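Local structure of DNA polymerase (Pyrobaculum calidifontis, 5MDN) at residues E307-P312 with V333-R338; T466-A471 with A523-K528. The protein probably catalyses template-directed DNA synthesis, adding deoxyribonucleotides to a DNA chain with release of diphosphate, as a member of the B family of DNA polymerases. One frame throughout, in Å; residues are numbered along the deposited sequence.

Contact 1 of 2, residues E307-P312 with V333-R338; sequences ERVLIP and VLDDVR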
loop_
_atom_site.group_PDB
_atom_site.type_symbol
_atom_site.label_atom_id
_atom_site.label_comp_id
_atom_site.label_asym_id
_atom_site.label_seq_id
_atom_site.Cartn_x
_atom_site.Cartn_y
_atom_site.Cartn_z
ATOM N N GLU A 307 -12.837 -20.709 13.161
ATOM C CA GLU A 307 -13.331 -20.445 14.507
ATOM C C GLU A 307 -14.111 -19.136 14.586
ATOM O O GLU A 307 -14.164 -18.508 15.649
ATOM C CB GLU A 307 -12.182 -20.435 15.518
ATOM C CG GLU A 307 -11.332 -21.695 15.539
ATOM C CD GLU A 307 -10.201 -21.607 16.550
ATOM O OE1 GLU A 307 -10.273 -20.737 17.451
ATOM O OE2 GLU A 307 -9.244 -22.406 16.444
ATOM N N ARG A 308 -14.707 -18.708 13.475
ATOM C CA ARG A 308 -15.235 -17.359 13.340
ATOM C C ARG A 308 -16.538 -17.388 12.555
ATOM O O ARG A 308 -16.713 -18.193 11.637
ATOM C CB ARG A 308 -14.230 -16.425 12.642
ATOM C CG ARG A 308 -14.787 -15.039 12.360
ATOM C CD ARG A 308 -14.576 -14.656 10.908
ATOM N NE ARG A 308 -14.928 -13.262 10.648
ATOM C CZ ARG A 308 -14.077 -12.244 10.689
ATOM N NH1 ARG A 308 -12.800 -12.452 10.978
ATOM N NH2 ARG A 308 -14.505 -11.015 10.435
ATOM N N VAL A 309 -17.457 -16.499 12.939
ATOM C CA VAL A 309 -18.726 -16.365 12.238
ATOM C C VAL A 309 -18.487 -15.692 10.894
ATOM O O VAL A 309 -17.718 -14.727 10.790
ATOM C CB VAL A 309 -19.720 -15.570 13.101
ATOM C CG1 VAL A 309 -21.037 -15.382 12.375
ATOM C CG2 VAL A 309 -19.935 -16.262 14.439
ATOM N N LEU A 310 -19.159 -16.186 9.856
ATOM C CA LEU A 310 -18.991 -15.659 8.503
ATOM C C LEU A 310 -20.353 -15.540 7.834
ATOM O O LEU A 310 -21.018 -16.549 7.580
ATOM C CB LEU A 310 -18.061 -16.544 7.673
ATOM C CG LEU A 310 -16.566 -16.418 7.967
ATOM C CD1 LEU A 310 -15.776 -17.401 7.124
ATOM C CD2 LEU A 310 -16.109 -14.995 7.698
ATOM N N ILE A 311 -20.762 -14.307 7.553
ATOM C CA ILE A 311 -21.993 -14.024 6.818
ATOM C C ILE A 311 -21.624 -13.705 5.373
ATOM O O ILE A 311 -20.634 -12.995 5.132
ATOM C CB ILE A 311 -22.780 -12.865 7.459
ATOM C CG1 ILE A 311 -23.677 -13.343 8.608
ATOM C CG2 ILE A 311 -23.605 -12.111 6.418
ATOM C CD1 ILE A 311 -22.949 -13.931 9.779
ATOM N N PRO A 312 -22.369 -14.203 4.381
ATOM C CA PRO A 312 -22.192 -13.696 3.014
ATOM C C PRO A 312 -22.509 -12.212 2.955
ATOM O O PRO A 312 -23.663 -11.808 3.121
ATOM C CB PRO A 312 -23.180 -14.532 2.190
ATOM C CG PRO A 312 -24.176 -15.047 3.179
ATOM C CD PRO A 312 -23.420 -15.231 4.465
ATOM N N VAL A 333 -19.870 -8.697 13.032
ATOM C CA VAL A 333 -19.303 -7.358 13.138
ATOM C C VAL A 333 -18.221 -7.314 14.216
ATOM O O VAL A 333 -17.187 -6.657 14.044
ATOM C CB VAL A 333 -20.424 -6.335 13.397
ATOM C CG1 VAL A 333 -19.854 -5.007 13.829
ATOM C CG2 VAL A 333 -21.284 -6.169 12.158
ATOM N N LEU A 334 -18.431 -8.016 15.336
ATOM C CA LEU A 334 -17.416 -8.033 16.389
ATOM C C LEU A 334 -16.155 -8.759 15.938
ATOM O O LEU A 334 -15.040 -8.318 16.238
ATOM C CB LEU A 334 -17.956 -8.678 17.668
ATOM C CG LEU A 334 -18.741 -7.837 18.680
ATOM C CD1 LEU A 334 -17.977 -6.564 19.026
ATOM C CD2 LEU A 334 -20.140 -7.513 18.202
ATOM N N ASP A 335 -16.307 -9.874 15.220
ATOM C CA ASP A 335 -15.135 -10.571 14.702
ATOM C C ASP A 335 -14.388 -9.727 13.679
ATOM O O ASP A 335 -13.168 -9.863 13.535
ATOM C CB ASP A 335 -15.546 -11.915 14.100
ATOM C CG ASP A 335 -15.914 -12.938 15.158
ATOM O OD1 ASP A 335 -15.454 -12.791 16.311
ATOM O OD2 ASP A 335 -16.661 -13.889 14.841
ATOM N N ASP A 336 -15.097 -8.859 12.955
ATOM C CA ASP A 336 -14.431 -7.915 12.063
ATOM C C ASP A 336 -13.552 -6.945 12.845
ATOM O O ASP A 336 -12.351 -6.822 12.582
ATOM C CB ASP A 336 -15.467 -7.154 11.233
ATOM C CG ASP A 336 -15.960 -7.946 10.038
ATOM O OD1 ASP A 336 -15.245 -8.869 9.600
ATOM O OD2 ASP A 336 -17.058 -7.640 9.530
ATOM N N VAL A 337 -14.142 -6.240 13.816
ATOM C CA VAL A 337 -13.403 -5.205 14.536
ATOM C C VAL A 337 -12.325 -5.815 15.426
ATOM O O VAL A 337 -11.267 -5.207 15.632
ATOM C CB VAL A 337 -14.372 -4.309 15.333
ATOM C CG1 VAL A 337 -14.976 -5.060 16.517
ATOM C CG2 VAL A 337 -13.670 -3.041 15.797
ATOM N N ARG A 338 -12.558 -7.016 15.965
ATOM C CA ARG A 338 -11.515 -7.681 16.741
ATOM C C ARG A 338 -10.343 -8.081 15.854
ATOM O O ARG A 338 -9.182 -7.994 16.273
ATOM C CB ARG A 338 -12.085 -8.897 17.471
ATOM C CG ARG A 338 -12.783 -8.548 18.778
ATOM C CD ARG A 338 -13.921 -9.505 19.095
ATOM N NE ARG A 338 -14.128 -9.645 20.535
ATOM C CZ ARG A 338 -15.231 -10.136 21.088
ATOM N NH1 ARG A 338 -16.239 -10.533 20.322
ATOM N NH2 ARG A 338 -15.330 -10.227 22.408
#

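Contact 2 of 2, residues T466-A471 with A523-K528; sequences TGFIPA and ARWYKK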
loop_
_atom_site.group_PDB
_atom_site.type_symbol
_atom_site.label_atom_id
_atom_site.label_comp_id
_atom_site.label_asym_id
_atom_site.label_seq_id
_atom_site.Cartn_x
_atom_site.Cartn_y
_atom_site.Cartn_z
ATOM N N THR A 466 30.957 10.606 -4.739
ATOM C CA THR A 466 29.790 9.779 -4.608
ATOM C C THR A 466 28.511 10.415 -5.089
ATOM O O THR A 466 28.251 11.547 -4.860
ATOM C CB THR A 466 29.615 9.302 -3.172
ATOM O OG1 THR A 466 29.092 10.361 -2.435
ATOM C CG2 THR A 466 30.873 9.039 -2.554
ATOM N N GLY A 467 27.730 9.671 -5.818
ATOM C CA GLY A 467 26.508 10.165 -6.371
ATOM C C GLY A 467 25.432 10.348 -5.368
ATOM O O GLY A 467 25.528 9.954 -4.275
ATOM N N PHE A 468 24.352 10.926 -5.784
ATOM C CA PHE A 468 23.250 11.222 -4.873
ATOM C C PHE A 468 22.610 9.946 -4.342
ATOM O O PHE A 468 22.485 9.764 -3.126
ATOM C CB PHE A 468 22.210 12.097 -5.573
ATOM C CG PHE A 468 20.973 12.334 -4.755
ATOM C CD1 PHE A 468 21.060 12.880 -3.486
ATOM C CD2 PHE A 468 19.723 12.009 -5.256
ATOM C CE1 PHE A 468 19.923 13.098 -2.730
ATOM C CE2 PHE A 468 18.582 12.224 -4.505
ATOM C CZ PHE A 468 18.682 12.768 -3.241
ATOM N N ILE A 469 22.192 9.051 -5.244
ATOM C CA ILE A 469 21.543 7.812 -4.802
ATOM C C ILE A 469 22.479 6.941 -3.982
ATOM O O ILE A 469 22.046 6.418 -2.943
ATOM C CB ILE A 469 20.931 7.078 -6.008
ATOM C CG1 ILE A 469 19.863 7.948 -6.672
ATOM C CG2 ILE A 469 20.336 5.745 -5.574
ATOM C CD1 ILE A 469 18.719 8.315 -5.753
ATOM N N PRO A 470 23.748 6.725 -4.360
ATOM C CA PRO A 470 24.636 5.981 -3.452
ATOM C C PRO A 470 24.782 6.632 -2.087
ATOM O O PRO A 470 24.749 5.929 -1.070
ATOM C CB PRO A 470 25.965 5.950 -4.215
ATOM C CG PRO A 470 25.573 6.035 -5.640
ATOM C CD PRO A 470 24.387 6.953 -5.670
ATOM N N ALA A 471 24.909 7.960 -2.032
ATOM C CA ALA A 471 25.050 8.639 -0.748
ATOM C C ALA A 471 23.850 8.380 0.156
ATOM O O ALA A 471 24.002 8.243 1.376
ATOM C CB ALA A 471 25.245 10.140 -0.964
ATOM N N ALA A 523 9.565 8.938 -12.578
ATOM C CA ALA A 523 10.267 9.276 -11.350
ATOM C C ALA A 523 11.157 10.494 -11.563
ATOM O O ALA A 523 11.632 10.756 -12.673
ATOM C CB ALA A 523 11.109 8.101 -10.849
ATOM N N ARG A 524 11.371 11.237 -10.478
ATOM C CA ARG A 524 12.184 12.446 -10.540
ATOM C C ARG A 524 13.630 12.117 -10.887
ATOM O O ARG A 524 14.227 12.737 -11.775
ATOM C CB ARG A 524 12.083 13.181 -9.206
ATOM C CG ARG A 524 10.670 13.655 -8.990
ATOM C CD ARG A 524 10.354 14.183 -7.609
ATOM N NE ARG A 524 8.906 14.104 -7.420
ATOM C CZ ARG A 524 8.195 14.850 -6.585
ATOM N NH1 ARG A 524 8.785 15.775 -5.847
ATOM N NH2 ARG A 524 6.881 14.677 -6.505
ATOM N N TRP A 525 14.209 11.139 -10.191
ATOM C CA TRP A 525 15.574 10.696 -10.435
ATOM C C TRP A 525 15.629 9.481 -11.355
ATOM O O TRP A 525 16.513 8.630 -11.207
ATOM C CB TRP A 525 16.278 10.406 -9.111
ATOM C CG TRP A 525 16.684 11.651 -8.396
ATOM C CD1 TRP A 525 17.829 12.363 -8.585
ATOM C CD2 TRP A 525 15.934 12.352 -7.397
ATOM N NE1 TRP A 525 17.847 13.458 -7.755
ATOM C CE2 TRP A 525 16.694 13.474 -7.018
ATOM C CE3 TRP A 525 14.696 12.136 -6.785
ATOM C CZ2 TRP A 525 16.258 14.379 -6.052
ATOM C CZ3 TRP A 525 14.265 13.035 -5.826
ATOM C CH2 TRP A 525 15.044 14.142 -5.469
ATOM N N TYR A 526 14.696 9.388 -12.300
ATOM C CA TYR A 526 14.713 8.318 -13.286
ATOM C C TYR A 526 15.787 8.577 -14.333
ATOM O O TYR A 526 15.862 9.667 -14.909
ATOM C CB TYR A 526 13.352 8.182 -13.965
ATOM C CG TYR A 526 13.386 7.271 -15.174
ATOM C CD1 TYR A 526 13.532 5.897 -15.029
ATOM C CD2 TYR A 526 13.293 7.786 -16.461
ATOM C CE1 TYR A 526 13.576 5.062 -16.130
ATOM C CE2 TYR A 526 13.336 6.960 -17.567
ATOM C CZ TYR A 526 13.477 5.598 -17.395
ATOM O OH TYR A 526 13.521 4.769 -18.493
ATOM N N LYS A 527 16.620 7.568 -14.577
ATOM C CA LYS A 527 17.551 7.572 -15.699
ATOM C C LYS A 527 17.667 6.147 -16.212
ATOM O O LYS A 527 18.008 5.239 -15.447
ATOM C CB LYS A 527 18.920 8.120 -15.289
ATOM C CG LYS A 527 19.905 8.231 -16.435
ATOM C CD LYS A 527 19.465 9.304 -17.418
ATOM C CE LYS A 527 20.151 10.634 -17.153
ATOM N NZ LYS A 527 21.602 10.575 -17.463
ATOM N N LYS A 528 17.368 5.952 -17.501
ATOM C CA LYS A 528 17.310 4.602 -18.056
ATOM C C LYS A 528 18.653 3.891 -17.943
ATOM O O LYS A 528 18.704 2.698 -17.623
ATOM C CB LYS A 528 16.865 4.655 -19.516
ATOM C CG LYS A 528 16.748 3.288 -20.169
ATOM C CD LYS A 528 16.271 3.396 -21.605
ATOM C CE LYS A 528 17.371 3.953 -22.496
ATOM N NZ LYS A 528 16.934 4.086 -23.912
#

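Contact 1 of 2, residues E307-P312 with V333-R338
R308 and D335 mark the closest backbone approach, their CA atoms 6.9 Å apart where the extended loop 307-312 passes the helix segment 333-338. R308 spans the gap: with CG anti to the backbone N (chi1 175°) and a bend at chi2, the chain carries the guanidinium in toward the helix, past the D335 side chain running the opposite way. D335 CB sits 3.7 Å above the centre of the R308 guanidinium plane, while the D336 carboxylate comes in at the edge. There R308 NH2 and D336 OD1 form a salt bridge, modelled at 2.4 Å, a length doubtful at this resolution. D335 carries a charge too, but D335 OD2 lies 4.6 Å from R308 NE and well out of the guanidinium plane, so this attraction is purely electrostatic. The same D335 OD2 accepts a weak hydrogen bond of 3.3 Å from V309 N, tying the loop backbone to the helix. A long, flat, cationic side chain suits this place because it can lie over one aspartate and still meet the next. A leucine in its place would probably leave the D336 carboxylate, which lies close to D169, without its salt-bridge partner. The position of D336 on its helix, four residues after Y332, is consistent with the YxxxD motif of proofreading exonucleases. In the surrounding fold, V309 packs on T328 and R331 earlier in helix 326-356, while the far side of that helix, through V333 and V337, rests on strands 165-172 and 186-193 of the exonuclease sheet.

Contact 2 of 2, residues T466-A471 with A523-K528
F468 reaches W525 from the first turn of helix 468-486. Its CB points toward the tryptophan, and with CG anti to the backbone N (chi1 174°) the ring extends from the helix across the indole. Along the leading side of the phenyl, F468 CD2 comes 3.4 Å from W525 NE1. Next, F468 CE2 lies over one indole face, offset toward the rim, at 3.4 Å from W525 CE2 and nearly as close to W525 CZ2. The tip, F468 CZ, is more distant, 4.0 Å from W525 CZ2. The planes meet at 36°, with 4.8 Å between the centroids of the phenyl and the five-membered ring, an oblique pairing in which one side of the phenyl leans on the indole. Helix 370-384 touches both rings, through A382 on F468 and L378 on W525, and M385 also touches F468. G467, at the N-cap, precedes the phenylalanine, and D437 accepts a hydrogen bond from F468 N. W525 belongs to a type I turn, A523 to Y526, which directs the broad indole toward F468. With no hydrogen bond between the segments, the contact rests mainly on dispersion and on burial of largely apolar ring surface, which suits two large aromatic residues.

Contacts 1 and 2 lie on opposite sides of the chain's centre, their own centres 47 Å apart and their nearest atoms about 35 Å apart, and they follow one another along the sequence without overlap. Contact 1 borders a metal centre: the D336 side chain is about 3 Å from that of D169, about 9 Å from that of D236, and about 5 Å from a bound magnesium ion, consistent with a place in the proofreading exonuclease site. Contact 2 falls within the polymerase family region, away from the annotated sites. Their chemistry differs as well: contact 1 is polar and charged, whereas contact 2 is apolar and aromatic, between the start of a helix and a turn.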